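Local coordinates for protein arginase 1, mitochondrial (Arabidopsis thaliana, PDB 6VSU) that hydrolyses L-arginine to urea and L-ornithine with two manganese ions per subunit, and also cleaves agmatine to putrescine and urea, working as a homohexamer, at residues S262-G267 and P295-V300; D273-L278 and A308-R313. All blocks are in the same frame, centred on the assembly; numbering follows the deposited sequence.

Contact 1 (S262-G267 and P295-V300); sequences SHIEPG and PQRDTV. With NA (sodium ion), chain B; ORN (L-ornithine), chain C.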
loop_
_atom_site.group_PDB
_atom_site.type_symbol
_atom_site.label_atom_id
_atom_site.label_comp_id
_atom_site.label_asym_id
_atom_site.label_seq_id
_atom_site.Cartn_x
_atom_site.Cartn_y
_atom_site.Cartn_z
ATOM N N SER E 262 -9.883 10.315 -9.671
ATOM C CA SER E 262 -9.024 11.507 -9.532
ATOM C C SER E 262 -9.653 12.481 -8.531
ATOM O O SER E 262 -8.967 13.367 -8.038
ATOM C CB SER E 262 -8.831 12.159 -10.865
ATOM O OG SER E 262 -8.240 11.279 -11.812
ATOM N N HIS E 263 -10.940 12.374 -8.269
ATOM C CA HIS E 263 -11.662 13.371 -7.438
ATOM C C HIS E 263 -12.387 12.653 -6.290
ATOM O O HIS E 263 -13.522 12.247 -6.487
ATOM C CB HIS E 263 -12.628 14.186 -8.321
ATOM C CG HIS E 263 -11.932 14.946 -9.388
ATOM N ND1 HIS E 263 -11.495 16.233 -9.197
ATOM C CD2 HIS E 263 -11.508 14.590 -10.623
ATOM C CE1 HIS E 263 -10.854 16.659 -10.275
ATOM N NE2 HIS E 263 -10.837 15.684 -11.157
ATOM N N ILE E 264 -11.740 12.572 -5.135
ATOM C CA ILE E 264 -12.279 11.946 -3.912
ATOM C C ILE E 264 -13.313 12.925 -3.350
ATOM O O ILE E 264 -12.933 14.074 -2.989
ATOM C CB ILE E 264 -11.158 11.678 -2.897
ATOM C CG1 ILE E 264 -10.085 10.725 -3.406
ATOM C CG2 ILE E 264 -11.739 11.165 -1.599
ATOM C CD1 ILE E 264 -10.689 9.466 -3.927
ATOM N N GLU E 265 -14.566 12.506 -3.313
ATOM C CA GLU E 265 -15.679 13.389 -2.882
ATOM C C GLU E 265 -16.547 12.571 -1.916
ATOM O O GLU E 265 -17.399 11.811 -2.309
ATOM C CB GLU E 265 -16.386 13.971 -4.117
ATOM C CG GLU E 265 -17.370 15.071 -3.742
ATOM C CD GLU E 265 -16.760 16.352 -3.200
ATOM O OE1 GLU E 265 -15.721 16.826 -3.744
ATOM O OE2 GLU E 265 -17.360 16.887 -2.232
ATOM N N PRO E 266 -16.275 12.609 -0.598
ATOM C CA PRO E 266 -17.092 11.858 0.338
ATOM C C PRO E 266 -18.604 12.145 0.256
ATOM O O PRO E 266 -18.975 13.256 -0.075
ATOM C CB PRO E 266 -16.499 12.234 1.710
ATOM C CG PRO E 266 -15.071 12.610 1.372
ATOM C CD PRO E 266 -15.183 13.342 0.044
ATOM N N GLY E 267 -19.410 11.142 0.615
ATOM C CA GLY E 267 -20.861 11.258 0.788
ATOM C C GLY E 267 -21.617 10.824 -0.453
ATOM O O GLY E 267 -22.553 11.514 -0.830
ATOM N N PRO E 295 -6.819 3.989 -12.451
ATOM C CA PRO E 295 -6.057 2.858 -11.924
ATOM C C PRO E 295 -4.891 3.276 -11.010
ATOM O O PRO E 295 -4.553 2.556 -10.091
ATOM C CB PRO E 295 -5.471 2.143 -13.142
ATOM C CG PRO E 295 -6.202 2.679 -14.309
ATOM C CD PRO E 295 -6.803 4.011 -13.914
ATOM N N GLN E 296 -4.305 4.444 -11.237
ATOM C CA GLN E 296 -3.137 4.886 -10.428
ATOM C C GLN E 296 -3.633 5.348 -9.041
ATOM O O GLN E 296 -2.785 5.591 -8.218
ATOM C CB GLN E 296 -2.359 6.006 -11.117
ATOM C CG GLN E 296 -1.960 5.623 -12.534
ATOM C CD GLN E 296 -1.164 6.614 -13.363
ATOM O OE1 GLN E 296 -1.690 7.701 -13.699
ATOM N NE2 GLN E 296 0.069 6.185 -13.746
ATOM N N ARG E 297 -4.941 5.497 -8.799
ATOM C CA ARG E 297 -5.486 5.853 -7.471
ATOM C C ARG E 297 -6.192 4.647 -6.855
ATOM O O ARG E 297 -6.713 4.791 -5.754
ATOM C CB ARG E 297 -6.423 7.064 -7.584
ATOM C CG ARG E 297 -5.731 8.394 -7.878
ATOM C CD ARG E 297 -4.720 8.854 -6.845
ATOM N NE ARG E 297 -4.905 10.205 -6.276
ATOM C CZ ARG E 297 -6.086 10.685 -5.804
ATOM N NH1 ARG E 297 -7.195 9.949 -5.871
ATOM N NH2 ARG E 297 -6.154 11.895 -5.259
ATOM N N ASP E 298 -6.172 3.495 -7.520
ATOM C CA ASP E 298 -6.867 2.274 -7.041
ATOM C C ASP E 298 -6.046 1.589 -5.913
ATOM O O ASP E 298 -4.888 1.899 -5.733
ATOM C CB ASP E 298 -7.074 1.280 -8.171
ATOM C CG ASP E 298 -8.338 0.429 -8.012
ATOM O OD1 ASP E 298 -9.032 0.557 -6.952
ATOM O OD2 ASP E 298 -8.610 -0.392 -8.948
ATOM N N THR E 299 -6.671 0.668 -5.213
ATOM C CA THR E 299 -6.029 -0.206 -4.219
ATOM C C THR E 299 -5.076 -1.134 -4.959
ATOM O O THR E 299 -5.195 -1.330 -6.197
ATOM C CB THR E 299 -7.083 -1.003 -3.453
ATOM O OG1 THR E 299 -7.585 -1.978 -4.370
ATOM C CG2 THR E 299 -8.199 -0.103 -2.952
ATOM N N VAL E 300 -4.156 -1.717 -4.215
ATOM C CA VAL E 300 -3.146 -2.650 -4.775
ATOM C C VAL E 300 -3.849 -3.858 -5.389
ATOM O O VAL E 300 -3.281 -4.426 -6.250
ATOM C CB VAL E 300 -2.089 -3.049 -3.729
ATOM C CG1 VAL E 300 -1.348 -1.848 -3.194
ATOM C CG2 VAL E 300 -2.681 -3.852 -2.598
HETATM NA NA NA B . -9.418 12.535 -14.105
HETATM N N ORN C . -12.529 20.826 -9.425
HETATM C CA ORN C . -13.451 20.379 -10.499
HETATM C CB ORN C . -13.540 18.854 -10.504
HETATM C CG ORN C . -14.063 18.255 -11.797
HETATM C CD ORN C . -14.113 16.739 -11.756
HETATM N NE ORN C . -14.977 16.115 -12.754
HETATM C C ORN C . -14.842 20.986 -10.281
HETATM O O ORN C . -14.930 21.983 -9.562
HETATM O OXT ORN C . -15.782 20.437 -10.851
HETATM O O HOH W 1 -9.004 13.914 -5.066
HETATM O O HOH W 2 -8.591 14.978 -12.900
#
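The backbones of Ser262 and Arg297 make the closest approach of the two segments, with 7.0 Å between Ser262 CA and Arg297 CA. Residues 263-266 run extended, while 295-297 form a short 3-10 turn that Asp298 N closes onto Pro295 O. The gap is bridged by the Arg297 side chain, whose bends at chi2 and chi3 bring its guanidinium beside Ile264. There Ile264 CG1 sits at the guanidinium edge, near its plane, 3.9 Å from Arg297 NH1. Arg297 NH2 stays 4.2 Å from Ser262 O, too far for a direct bond; a water fills in, giving a hydrogen to Ser262 O, accepting one from Ile264 N, and weakly accepting one from Arg297 NH2 at 3.5 Å.

Both segments are loops following strands of the parallel arginase sheet, 244-249 and 285-291, and residues 262-263 reach the active site. Ser262 OG binds the sodium ion at 2.9 Å, together with Leu58 O and Glu292 OE1. The same hydroxyl is hydrogen-bonded to Asn294 ND2. Ser262 CB points away from the Arg297 loop. His263, with CG anti to its carbonyl carbon (chi1 -61°), presents one ring face to L-ornithine: ORN CD lies 3.4 Å above the plane, over the ring centre. A second water lies 2.9 Å from His263 NE2 and also binds the sodium, and His263 ND1 is hydrogen-bonded to Ser76 O of a neighbouring subunit, so both ring nitrogens have partners. The same subunit packs Met306 on Ile264.

Contact 2 (D273-L278 and A308-R313); sequences DVLNIL and AAKLVR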
loop_
_atom_site.group_PDB
_atom_site.type_symbol
_atom_site.label_atom_id
_atom_site.label_comp_id
_atom_site.label_asym_id
_atom_site.label_seq_id
_atom_site.Cartn_x
_atom_site.Cartn_y
_atom_site.Cartn_z
ATOM N N ASP E 273 -26.735 1.018 -4.323
ATOM C CA ASP E 273 -27.585 2.174 -4.705
ATOM C C ASP E 273 -27.568 2.348 -6.234
ATOM O O ASP E 273 -28.658 2.439 -6.865
ATOM C CB ASP E 273 -27.111 3.481 -4.071
ATOM C CG ASP E 273 -27.276 3.598 -2.562
ATOM O OD1 ASP E 273 -28.174 2.934 -2.007
ATOM O OD2 ASP E 273 -26.533 4.425 -1.943
ATOM N N VAL E 274 -26.408 2.308 -6.862
ATOM C CA VAL E 274 -26.309 2.480 -8.342
ATOM C C VAL E 274 -27.047 1.339 -9.072
ATOM O O VAL E 274 -27.767 1.596 -10.065
ATOM C CB VAL E 274 -24.843 2.607 -8.774
ATOM C CG1 VAL E 274 -24.662 2.545 -10.284
ATOM C CG2 VAL E 274 -24.259 3.892 -8.223
ATOM N N LEU E 275 -26.896 0.096 -8.619
ATOM C CA LEU E 275 -27.572 -1.047 -9.291
ATOM C C LEU E 275 -29.062 -0.964 -9.005
ATOM O O LEU E 275 -29.802 -1.345 -9.900
ATOM C CB LEU E 275 -26.985 -2.392 -8.854
ATOM C CG LEU E 275 -25.540 -2.651 -9.290
ATOM C CD1 LEU E 275 -25.232 -4.120 -9.052
ATOM C CD2 LEU E 275 -25.227 -2.308 -10.736
ATOM N N ASN E 276 -29.484 -0.403 -7.869
ATOM C CA ASN E 276 -30.933 -0.224 -7.659
ATOM C C ASN E 276 -31.483 0.712 -8.742
ATOM O O ASN E 276 -32.564 0.415 -9.283
ATOM C CB ASN E 276 -31.311 0.220 -6.261
ATOM C CG ASN E 276 -31.140 -0.855 -5.199
ATOM O OD1 ASN E 276 -30.885 -2.031 -5.489
ATOM N ND2 ASN E 276 -31.249 -0.431 -3.944
ATOM N N ILE E 277 -30.774 1.785 -9.063
ATOM C CA ILE E 277 -31.195 2.747 -10.118
ATOM C C ILE E 277 -31.155 2.086 -11.514
ATOM O O ILE E 277 -32.195 2.125 -12.256
ATOM C CB ILE E 277 -30.307 3.987 -10.028
ATOM C CG1 ILE E 277 -30.468 4.676 -8.665
ATOM C CG2 ILE E 277 -30.587 4.919 -11.184
ATOM C CD1 ILE E 277 -29.502 5.775 -8.445
ATOM N N LEU E 278 -30.038 1.461 -11.892
ATOM C CA LEU E 278 -29.903 0.832 -13.230
ATOM C C LEU E 278 -30.901 -0.291 -13.432
ATOM O O LEU E 278 -31.557 -0.339 -14.481
ATOM C CB LEU E 278 -28.498 0.302 -13.459
ATOM C CG LEU E 278 -27.390 1.340 -13.356
ATOM C CD1 LEU E 278 -26.014 0.672 -13.599
ATOM C CD2 LEU E 278 -27.627 2.460 -14.349
ATOM N N ALA E 308 -15.607 -0.890 -11.709
ATOM C CA ALA E 308 -15.817 -0.453 -13.093
ATOM C C ALA E 308 -16.309 -1.639 -13.943
ATOM O O ALA E 308 -17.252 -1.441 -14.742
ATOM C CB ALA E 308 -14.568 0.163 -13.680
ATOM N N ALA E 309 -15.670 -2.792 -13.823
ATOM C CA ALA E 309 -16.037 -3.994 -14.578
ATOM C C ALA E 309 -17.490 -4.374 -14.269
ATOM O O ALA E 309 -18.227 -4.725 -15.236
ATOM C CB ALA E 309 -15.079 -5.109 -14.293
ATOM N N LYS E 310 -17.931 -4.310 -12.998
ATOM C CA LYS E 310 -19.290 -4.803 -12.688
ATOM C C LYS E 310 -20.342 -3.807 -13.241
ATOM O O LYS E 310 -21.419 -4.260 -13.717
ATOM C CB LYS E 310 -19.458 -5.112 -11.209
ATOM C CG LYS E 310 -20.814 -5.747 -10.955
ATOM C CD LYS E 310 -20.966 -6.503 -9.739
ATOM C CE LYS E 310 -22.325 -7.138 -9.524
ATOM N NZ LYS E 310 -22.334 -7.879 -8.236
ATOM N N LEU E 311 -20.046 -2.499 -13.248
ATOM C CA LEU E 311 -20.916 -1.495 -13.904
ATOM C C LEU E 311 -20.990 -1.811 -15.378
ATOM O O LEU E 311 -22.136 -1.708 -15.958
ATOM C CB LEU E 311 -20.366 -0.078 -13.715
ATOM C CG LEU E 311 -20.399 0.441 -12.282
ATOM C CD1 LEU E 311 -19.630 1.728 -12.108
ATOM C CD2 LEU E 311 -21.825 0.617 -11.875
ATOM N N VAL E 312 -19.856 -2.091 -16.014
ATOM C CA VAL E 312 -19.876 -2.436 -17.461
ATOM C C VAL E 312 -20.740 -3.693 -17.665
ATOM O O VAL E 312 -21.620 -3.692 -18.542
ATOM C CB VAL E 312 -18.475 -2.580 -18.081
ATOM C CG1 VAL E 312 -18.520 -3.189 -19.479
ATOM C CG2 VAL E 312 -17.776 -1.230 -18.121
ATOM N N ARG E 313 -20.577 -4.683 -16.816
ATOM C CA ARG E 313 -21.302 -5.954 -17.011
ATOM C C ARG E 313 -22.827 -5.722 -16.855
ATOM O O ARG E 313 -23.603 -6.295 -17.664
ATOM C CB ARG E 313 -20.781 -6.988 -16.006
ATOM C CG ARG E 313 -19.361 -7.500 -16.244
ATOM C CD ARG E 313 -18.840 -8.189 -15.001
ATOM N NE ARG E 313 -19.674 -9.265 -14.498
ATOM C CZ ARG E 313 -19.331 -10.519 -14.392
ATOM N NH1 ARG E 313 -18.110 -10.938 -14.674
ATOM N NH2 ARG E 313 -20.222 -11.371 -13.942
#
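Lys310 is the first residue of 308-313 to meet the other helix. Its chain is extended throughout (chi1 -174°), and Lys310 CE passes Leu275 CD1 at 4.2 Å. The ammonium group travels on to polar company: Lys310 NZ makes salt bridges to Glu82 and to Glu265 of a neighbouring subunit, and also bonds to Pro266 O there. One residue on, Leu311 carries the closest touch, Leu311 CD2 to Val274 CG1 at 3.8 Å. The two side chains cross at about a right angle. Val274 has CG1 anti to its backbone N (chi1 170°), which turns that methyl to Leu311. Phe271, one turn back from Leu275, also packs on both Lys310 and Leu311. Val312 places the helix against the sheet, on strand 131-136. Between Leu275 CA and Leu311 CA the distance is 8.1 Å, and the helices meet here through a few buried side chains, chiefly Val274 and Leu275 with Lys310 and Leu311. Helix 271-280 is the helix of the beta-alpha-beta crossover between the adjacent parallel strands 244-249 and 285-291, and helix 303-319 follows the second of these strands in the alpha/beta arginase fold.

Contacts 1 and 2 lie about 17 Å apart between centres, and their nearest atoms are about 8 Å from each other, without touching. Their segments alternate along the chain: loop 262-267 leads into the helix of 273-278, and loop 295-300 into the helix of 308-313. Contact 1 sits at the sodium and ornithine end, with the Ser262 side chain about 8 Å from a bound manganese ion. In contact 2 the side chain of Leu311 is about 12 Å from a bound manganese ion. The intersubunit tie at Lys310 joins the helix pair of one subunit to the loop that, in another, holds His263 against the ornithine.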